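Local atomic coordinates of kelch repeat and BTB domain-containing protein A55 (Vaccinia virus WR, PDB entry 6I2M), a protein that probably acts as a substrate-specific adaptor of CUL3-containing E3 ubiquitin ligases, its BTB domain binding CUL3 and its Kelch repeats supposedly recruiting host targets. Residues I23-N28 and V62-L67; L37-A42 and D74-I79. One frame throughout, in Å; residues are numbered along the deposited sequence.

Contact 1: residues I23-N28 and V62-L67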
ATOM      1  N   ILE A  23      -9.656  -0.286 -15.911  1.00 70.33           N
ATOM      2  CA  ILE A  23      -9.566   1.061 -16.486  1.00 69.70           C
ATOM      3  C   ILE A  23      -8.334   1.209 -17.404  1.00 74.39           C
ATOM      4  O   ILE A  23      -7.295   0.589 -17.164  1.00 74.01           O
ATOM      5  CB  ILE A  23      -9.664   2.181 -15.396  1.00 71.66           C
ATOM      6  CG1 ILE A  23      -9.962   3.573 -16.002  1.00 71.71           C
ATOM      7  CG2 ILE A  23      -8.454   2.225 -14.461  1.00 71.56           C
ATOM      8  CD1 ILE A  23     -11.377   3.762 -16.489  1.00 79.66           C
ATOM      9  N   SER A  24      -8.482   2.026 -18.465  1.00 71.73           N
ATOM     10  CA  SER A  24      -7.441   2.318 -19.449  1.00 72.15           C
ATOM     11  C   SER A  24      -7.361   3.826 -19.714  1.00 75.77           C
ATOM     12  O   SER A  24      -8.391   4.475 -19.917  1.00 75.36           O
ATOM     13  CB  SER A  24      -7.706   1.566 -20.752  1.00 77.46           C
ATOM     14  OG  SER A  24      -7.815   0.166 -20.554  1.00 87.50           O
ATOM     15  N   ILE A  25      -6.137   4.378 -19.695  1.00 72.35           N
ATOM     16  CA  ILE A  25      -5.884   5.800 -19.945  1.00 71.99           C
ATOM     17  C   ILE A  25      -5.296   5.965 -21.350  1.00 77.51           C
ATOM     18  O   ILE A  25      -4.276   5.351 -21.671  1.00 77.57           O
ATOM     19  CB  ILE A  25      -5.027   6.452 -18.818  1.00 74.14           C
ATOM     20  CG1 ILE A  25      -5.768   6.384 -17.463  1.00 73.70           C
ATOM     21  CG2 ILE A  25      -4.657   7.907 -19.161  1.00 74.71           C
ATOM     22  CD1 ILE A  25      -4.881   6.236 -16.242  1.00 80.96           C
ATOM     23  N   VAL A  26      -5.967   6.777 -22.185  1.00 75.00           N
ATOM     24  CA  VAL A  26      -5.584   7.035 -23.573  1.00 76.34           C
ATOM     25  C   VAL A  26      -5.022   8.451 -23.754  1.00 80.88           C
ATOM     26  O   VAL A  26      -5.708   9.440 -23.480  1.00 79.83           O
ATOM     27  CB  VAL A  26      -6.745   6.710 -24.560  1.00 81.22           C
ATOM     28  CG1 VAL A  26      -6.418   7.148 -25.988  1.00 82.62           C
ATOM     29  CG2 VAL A  26      -7.091   5.225 -24.529  1.00 81.43           C
ATOM     30  N   ILE A  27      -3.762   8.528 -24.216  1.00 78.95           N
ATOM     31  CA  ILE A  27      -3.042   9.767 -24.519  1.00 79.54           C
ATOM     32  C   ILE A  27      -2.616   9.658 -25.989  1.00 86.05           C
ATOM     33  O   ILE A  27      -1.631   8.982 -26.304  1.00 86.53           O
ATOM     34  CB  ILE A  27      -1.851  10.040 -23.544  1.00 82.09           C
ATOM     35  CG1 ILE A  27      -2.311  10.049 -22.072  1.00 80.86           C
ATOM     36  CG2 ILE A  27      -1.128  11.350 -23.892  1.00 83.35           C
ATOM     37  CD1 ILE A  27      -1.439   9.244 -21.156  1.00 87.85           C
ATOM     38  N   ASN A  28      -3.411  10.286 -26.884  1.00 83.91           N
ATOM     39  CA  ASN A  28      -3.253  10.305 -28.344  1.00 85.91           C
ATOM     40  C   ASN A  28      -3.328   8.892 -28.962  1.00 91.40           C
ATOM     41  O   ASN A  28      -4.389   8.516 -29.466  1.00 91.58           O
ATOM     42  CB  ASN A  28      -1.991  11.074 -28.788  1.00 87.39           C
ATOM     43  CG  ASN A  28      -1.984  12.533 -28.399  1.00108.51           C
ATOM     44  OD1 ASN A  28      -2.826  13.328 -28.834  1.00102.22           O
ATOM     45  ND2 ASN A  28      -1.018  12.921 -27.580  1.00100.16           N
ATOM     46  N   VAL A  62     -10.526   6.382 -20.389  1.00 77.51           N
ATOM     47  CA  VAL A  62     -10.372   7.793 -19.996  1.00 76.47           C
ATOM     48  C   VAL A  62      -9.384   8.462 -20.968  1.00 80.42           C
ATOM     49  O   VAL A  62      -8.249   7.999 -21.097  1.00 79.97           O
ATOM     50  CB  VAL A  62      -9.939   7.973 -18.508  1.00 79.10           C
ATOM     51  CG1 VAL A  62      -9.796   9.450 -18.141  1.00 78.42           C
ATOM     52  CG2 VAL A  62     -10.912   7.289 -17.555  1.00 78.82           C
ATOM     53  N   ASN A  63      -9.818   9.542 -21.644  1.00 77.20           N
ATOM     54  CA  ASN A  63      -8.991  10.270 -22.609  1.00 77.49           C
ATOM     55  C   ASN A  63      -8.337  11.516 -21.999  1.00 80.25           C
ATOM     56  O   ASN A  63      -9.027  12.487 -21.674  1.00 79.64           O
ATOM     57  CB  ASN A  63      -9.794  10.609 -23.876  1.00 80.00           C
ATOM     58  CG  ASN A  63      -8.978  11.127 -25.044  1.00105.36           C
ATOM     59  OD1 ASN A  63      -7.783  10.839 -25.197  1.00100.35           O
ATOM     60  ND2 ASN A  63      -9.619  11.895 -25.912  1.00 98.15           N
ATOM     61  N   LEU A  64      -7.005  11.472 -21.837  1.00 76.46           N
ATOM     62  CA  LEU A  64      -6.204  12.568 -21.284  1.00 75.96           C
ATOM     63  C   LEU A  64      -5.074  12.957 -22.260  1.00 80.95           C
ATOM     64  O   LEU A  64      -3.910  13.065 -21.865  1.00 80.57           O
ATOM     65  CB  LEU A  64      -5.644  12.194 -19.892  1.00 74.99           C
ATOM     66  CG  LEU A  64      -6.653  12.013 -18.748  1.00 78.72           C
ATOM     67  CD1 LEU A  64      -6.057  11.183 -17.627  1.00 78.14           C
ATOM     68  CD2 LEU A  64      -7.137  13.354 -18.204  1.00 80.85           C
ATOM     69  N   SER A  65      -5.439  13.179 -23.539  1.00 78.70           N
ATOM     70  CA  SER A  65      -4.525  13.537 -24.630  1.00 79.99           C
ATOM     71  C   SER A  65      -3.883  14.925 -24.498  1.00 84.24           C
ATOM     72  O   SER A  65      -2.838  15.164 -25.108  1.00 85.03           O
ATOM     73  CB  SER A  65      -5.224  13.399 -25.979  1.00 84.81           C
ATOM     74  OG  SER A  65      -5.561  12.047 -26.240  1.00 93.62           O
ATOM     75  N   HIS A  66      -4.494  15.829 -23.701  1.00 79.94           N
ATOM     76  CA  HIS A  66      -3.993  17.190 -23.475  1.00 80.25           C
ATOM     77  C   HIS A  66      -2.801  17.249 -22.493  1.00 83.27           C
ATOM     78  O   HIS A  66      -2.204  18.315 -22.318  1.00 83.57           O
ATOM     79  CB  HIS A  66      -5.135  18.130 -23.046  1.00 80.71           C
ATOM     80  CG  HIS A  66      -5.717  17.812 -21.704  1.00 82.71           C
ATOM     81  ND1 HIS A  66      -6.619  16.776 -21.536  1.00 83.71           N
ATOM     82  CD2 HIS A  66      -5.513  18.412 -20.509  1.00 83.91           C
ATOM     83  CE1 HIS A  66      -6.924  16.774 -20.249  1.00 82.07           C
ATOM     84  NE2 HIS A  66      -6.284  17.741 -19.592  1.00 82.49           N
ATOM     85  N   LEU A  67      -2.450  16.101 -21.875  1.00 78.55           N
ATOM     86  CA  LEU A  67      -1.337  15.964 -20.929  1.00 78.03           C
ATOM     87  C   LEU A  67      -0.184  15.147 -21.543  1.00 82.62           C
ATOM     88  O   LEU A  67      -0.415  14.362 -22.466  1.00 82.52           O
ATOM     89  CB  LEU A  67      -1.814  15.307 -19.616  1.00 76.49           C
ATOM     90  CG  LEU A  67      -2.933  16.012 -18.833  1.00 80.25           C
ATOM     91  CD1 LEU A  67      -3.682  15.029 -17.963  1.00 79.13           C
ATOM     92  CD2 LEU A  67      -2.397  17.162 -17.991  1.00 82.90           C
TER
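Val62 enters the three-stranded sheet of the BTB domain, in the N-terminal part of the protein that this chain represents, without the Kelch repeats; it lies beside strand 23-27 and runs parallel to it, while strand 30-34 lies antiparallel along the other edge of 23-27. Its backbone is held at both ends: its N donates to Ser24 O at 2.9 Å, and its O receives Val26 N at 2.8 Å in an almost straight bond (176° at the hydrogen). The same oxygen also takes a CA-H...O contact from Ile25. The isopropyl group has CG1 trans to the backbone N (chi1 -180°), which puts CG2 on the side of Ile23, where it lies 3.7 Å from Ile23 CD1; Ile23 stretches across to it from the neighbouring strand. A chain of another protein packs against Val62 as well.

Asn63 faces the opposite side of the sheet, together with Val26. At Leu64 the parallel pairing makes its last step: Leu64 N donates to Val26 O over 2.9 Å, approaching 21° out of the carbonyl plane. Leu64 CD1 lies on the face of the sheet that Val62 and Ile25 share and meets Ile25 CG2 at 3.9 Å, the two side chains passing at a slant, and Phe100 of helix 91-101 adds to this apolar layer.

From Leu64 to Leu67 the chain folds into a type I turn, and the contact changes from sheet pairing to side-chain capture of a main-chain amide. Ser65 OG accepts the N-H of Asn28 at 2.9 Å, just where strand 23-27 gives way to a loop. Leu67, packed on Val72 of the following helix, presents its carbonyl to Ile27: the branch methyl Ile27 CG2 rests 3.4 Å from Leu67 O.

Contact 2: residues L37-A42 and D74-I79; sequences LILSGA and DLIDYI
Ile79 drives its side chain against one side of helix 37-42, where its branches overlap Ile38, Leu39 and Ala42. This is helix-on-helix packing inside the BTB fold: the two short segments cross almost at right angles (89°), their axes 10.2 Å apart at closest approach. No hydrogen bond joins them; the contact is almost wholly aliphatic, with one backbone oxygen, Ile38 O, against a methyl.

The arms of Ile79 share out the surface of 37-42, with Ala42 CB touching both CG1 and CG2. With CG1 trans to the carbonyl carbon (chi1 -66°), the longer arm runs past Ala42, and Ile79 CG1 sits 3.8 Å from Ala42 CB. This methyl is the whole side chain of Ala42 and points straight at helix 74-79, so the backbones come close here, Ala42 CA and Ile79 CA being 6.2 Å apart. At the end of the arm, Ile79 CD1 meets Leu39 CD2 at 3.8 Å, the two chains crossing nearly perpendicularly.

The branch methyl of Ile79 turns the other way, toward the start of helix 37-42. There Ile79 CG2 touches Ile38 CG2 at 3.7 Å, the side chains sliding past each other in opposite senses, and it also rests against the main-chain oxygen of Ile38.

One turn earlier on the second helix, Ile76 widens the patch. Leu39 CD2 thus touches both isoleucines, and Leu39 also packs on Phe46 of helix 44-49. Ile38, for its part, reaches Leu37 of the second subunit, another copy of the protein, which places this helix pair next to the dimer interface. The looser end of the patch is at Ile76, whose CG1 lies 4.1 Å from Leu39 CD2.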
ATOM      1  N   LEU A  37      -9.636   1.657  -8.280  1.00 70.99           N
ATOM      2  CA  LEU A  37      -9.444   1.838  -6.841  1.00 70.94           C
ATOM      3  C   LEU A  37      -8.092   2.480  -6.491  1.00 74.61           C
ATOM      4  O   LEU A  37      -8.053   3.393  -5.663  1.00 74.22           O
ATOM      5  CB  LEU A  37      -9.620   0.474  -6.138  1.00 71.95           C
ATOM      6  CG  LEU A  37      -9.216   0.346  -4.671  1.00 77.10           C
ATOM      7  CD1 LEU A  37     -10.281   0.918  -3.746  1.00 77.92           C
ATOM      8  CD2 LEU A  37      -8.958  -1.095  -4.326  1.00 80.29           C
ATOM      9  N   ILE A  38      -6.998   1.993  -7.117  1.00 71.10           N
ATOM     10  CA  ILE A  38      -5.619   2.456  -6.907  1.00 70.71           C
ATOM     11  C   ILE A  38      -5.443   3.925  -7.335  1.00 74.28           C
ATOM     12  O   ILE A  38      -4.878   4.710  -6.570  1.00 74.14           O
ATOM     13  CB  ILE A  38      -4.586   1.488  -7.578  1.00 74.06           C
ATOM     14  CG1 ILE A  38      -4.780   0.007  -7.136  1.00 75.26           C
ATOM     15  CG2 ILE A  38      -3.132   1.942  -7.390  1.00 74.75           C
ATOM     16  CD1 ILE A  38      -4.576  -0.351  -5.586  1.00 82.80           C
ATOM     17  N   LEU A  39      -5.949   4.294  -8.530  1.00 70.43           N
ATOM     18  CA  LEU A  39      -5.879   5.663  -9.060  1.00 69.80           C
ATOM     19  C   LEU A  39      -6.698   6.654  -8.226  1.00 73.63           C
ATOM     20  O   LEU A  39      -6.312   7.816  -8.111  1.00 73.09           O
ATOM     21  CB  LEU A  39      -6.335   5.713 -10.528  1.00 69.77           C
ATOM     22  CG  LEU A  39      -5.396   5.111 -11.575  1.00 74.74           C
ATOM     23  CD1 LEU A  39      -6.149   4.787 -12.844  1.00 75.14           C
ATOM     24  CD2 LEU A  39      -4.237   6.049 -11.896  1.00 77.18           C
ATOM     25  N   SER A  40      -7.823   6.193  -7.650  1.00 70.52           N
ATOM     26  CA  SER A  40      -8.718   7.005  -6.821  1.00 70.45           C
ATOM     27  C   SER A  40      -8.154   7.293  -5.423  1.00 74.65           C
ATOM     28  O   SER A  40      -8.502   8.313  -4.824  1.00 74.32           O
ATOM     29  CB  SER A  40     -10.088   6.347  -6.720  1.00 74.38           C
ATOM     30  OG  SER A  40     -10.726   6.331  -7.987  1.00 82.63           O
ATOM     31  N   GLY A  41      -7.292   6.401  -4.934  1.00 71.65           N
ATOM     32  CA  GLY A  41      -6.654   6.508  -3.625  1.00 72.11           C
ATOM     33  C   GLY A  41      -5.611   7.603  -3.513  1.00 76.02           C
ATOM     34  O   GLY A  41      -5.547   8.290  -2.488  1.00 76.30           O
ATOM     35  N   ALA A  42      -4.777   7.768  -4.558  1.00 71.98           N
ATOM     36  CA  ALA A  42      -3.711   8.773  -4.599  1.00 72.04           C
ATOM     37  C   ALA A  42      -4.141  10.062  -5.300  1.00 75.52           C
ATOM     38  O   ALA A  42      -3.866  11.148  -4.790  1.00 75.86           O
ATOM     39  CB  ALA A  42      -2.470   8.198  -5.263  1.00 72.92           C
ATOM     40  N   ASP A  74       4.756   7.965 -15.576  1.00 78.73           N
ATOM     41  CA  ASP A  74       5.612   7.995 -14.387  1.00 78.96           C
ATOM     42  C   ASP A  74       4.824   8.320 -13.122  1.00 81.63           C
ATOM     43  O   ASP A  74       5.189   7.845 -12.046  1.00 81.64           O
ATOM     44  CB  ASP A  74       6.788   8.969 -14.570  1.00 82.33           C
ATOM     45  CG  ASP A  74       7.856   8.518 -15.553  1.00 91.85           C
ATOM     46  OD1 ASP A  74       7.787   7.358 -16.024  1.00 91.67           O
ATOM     47  OD2 ASP A  74       8.763   9.323 -15.851  1.00 99.36           O
ATOM     48  N   LEU A  75       3.740   9.115 -13.255  1.00 76.83           N
ATOM     49  CA  LEU A  75       2.863   9.473 -12.141  1.00 75.36           C
ATOM     50  C   LEU A  75       2.047   8.267 -11.689  1.00 78.53           C
ATOM     51  O   LEU A  75       1.833   8.109 -10.490  1.00 77.99           O
ATOM     52  CB  LEU A  75       1.955  10.661 -12.487  1.00 74.68           C
ATOM     53  CG  LEU A  75       2.591  12.046 -12.371  1.00 80.08           C
ATOM     54  CD1 LEU A  75       1.811  13.064 -13.153  1.00 79.94           C
ATOM     55  CD2 LEU A  75       2.703  12.490 -10.933  1.00 82.43           C
ATOM     56  N   ILE A  76       1.627   7.399 -12.640  1.00 75.03           N
ATOM     57  CA  ILE A  76       0.906   6.153 -12.346  1.00 74.49           C
ATOM     58  C   ILE A  76       1.895   5.204 -11.652  1.00 79.32           C
ATOM     59  O   ILE A  76       1.531   4.568 -10.665  1.00 78.72           O
ATOM     60  CB  ILE A  76       0.227   5.534 -13.606  1.00 77.61           C
ATOM     61  CG1 ILE A  76      -0.877   6.467 -14.151  1.00 77.47           C
ATOM     62  CG2 ILE A  76      -0.350   4.130 -13.318  1.00 78.26           C
ATOM     63  CD1 ILE A  76      -1.132   6.337 -15.638  1.00 85.86           C
ATOM     64  N   ASP A  77       3.164   5.178 -12.124  1.00 77.22           N
ATOM     65  CA  ASP A  77       4.249   4.388 -11.528  1.00 78.18           C
ATOM     66  C   ASP A  77       4.519   4.859 -10.092  1.00 81.98           C
ATOM     67  O   ASP A  77       4.839   4.036  -9.233  1.00 81.94           O
ATOM     68  CB  ASP A  77       5.533   4.479 -12.377  1.00 81.57           C
ATOM     69  CG  ASP A  77       5.495   3.741 -13.707  1.00 91.98           C
ATOM     70  OD1 ASP A  77       4.756   2.734 -13.812  1.00 91.99           O
ATOM     71  OD2 ASP A  77       6.222   4.156 -14.634  1.00 98.98           O
ATOM     72  N   TYR A  78       4.347   6.176  -9.833  1.00 78.24           N
ATOM     73  CA  TYR A  78       4.496   6.785  -8.509  1.00 78.27           C
ATOM     74  C   TYR A  78       3.330   6.384  -7.594  1.00 80.47           C
ATOM     75  O   TYR A  78       3.549   6.194  -6.395  1.00 80.75           O
ATOM     76  CB  TYR A  78       4.636   8.316  -8.606  1.00 79.81           C
ATOM     77  CG  TYR A  78       4.893   8.990  -7.276  1.00 82.29           C
ATOM     78  CD1 TYR A  78       6.146   8.933  -6.671  1.00 86.00           C
ATOM     79  CD2 TYR A  78       3.884   9.690  -6.620  1.00 82.17           C
ATOM     80  CE1 TYR A  78       6.386   9.544  -5.442  1.00 87.69           C
ATOM     81  CE2 TYR A  78       4.112  10.305  -5.390  1.00 83.87           C
ATOM     82  CZ  TYR A  78       5.366  10.234  -4.807  1.00 93.15           C
ATOM     83  OH  TYR A  78       5.599  10.844  -3.597  1.00 95.32           O
ATOM     84  N   ILE A  79       2.101   6.242  -8.161  1.00 75.20           N
ATOM     85  CA  ILE A  79       0.894   5.797  -7.441  1.00 73.99           C
ATOM     86  C   ILE A  79       1.136   4.343  -6.986  1.00 78.14           C
ATOM     87  O   ILE A  79       0.760   3.972  -5.872  1.00 77.61           O
ATOM     88  CB  ILE A  79      -0.404   5.979  -8.300  1.00 75.97           C
ATOM     89  CG1 ILE A  79      -0.702   7.475  -8.549  1.00 76.04           C
ATOM     90  CG2 ILE A  79      -1.623   5.301  -7.659  1.00 76.09           C
ATOM     91  CD1 ILE A  79      -1.523   7.808  -9.810  1.00 82.54           C
TER

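Contacts 1 and 2 are neighbouring layers of one BTB domain, their centres about 14 Å apart. Contact 2, between two helices, is largely buried and apolar, without a hydrogen bond across it; contact 1 is only partly buried, with main-chain hydrogen bonds along a sheet edge and exposed Asn28 and Asn63 at its margin. They share no element but meet directly: Ile25 CD1 packs on Ile76 CD1 at 3.8 Å, and Ile23 CG2 on Leu39 CD1 at the same distance, so strand 23-27 lies against both helices. Along the chain the segments alternate, strand 61-63 leading into helix 69-79. Contact 1 borders a chain of another protein, whereas contact 2 lies near the second subunit.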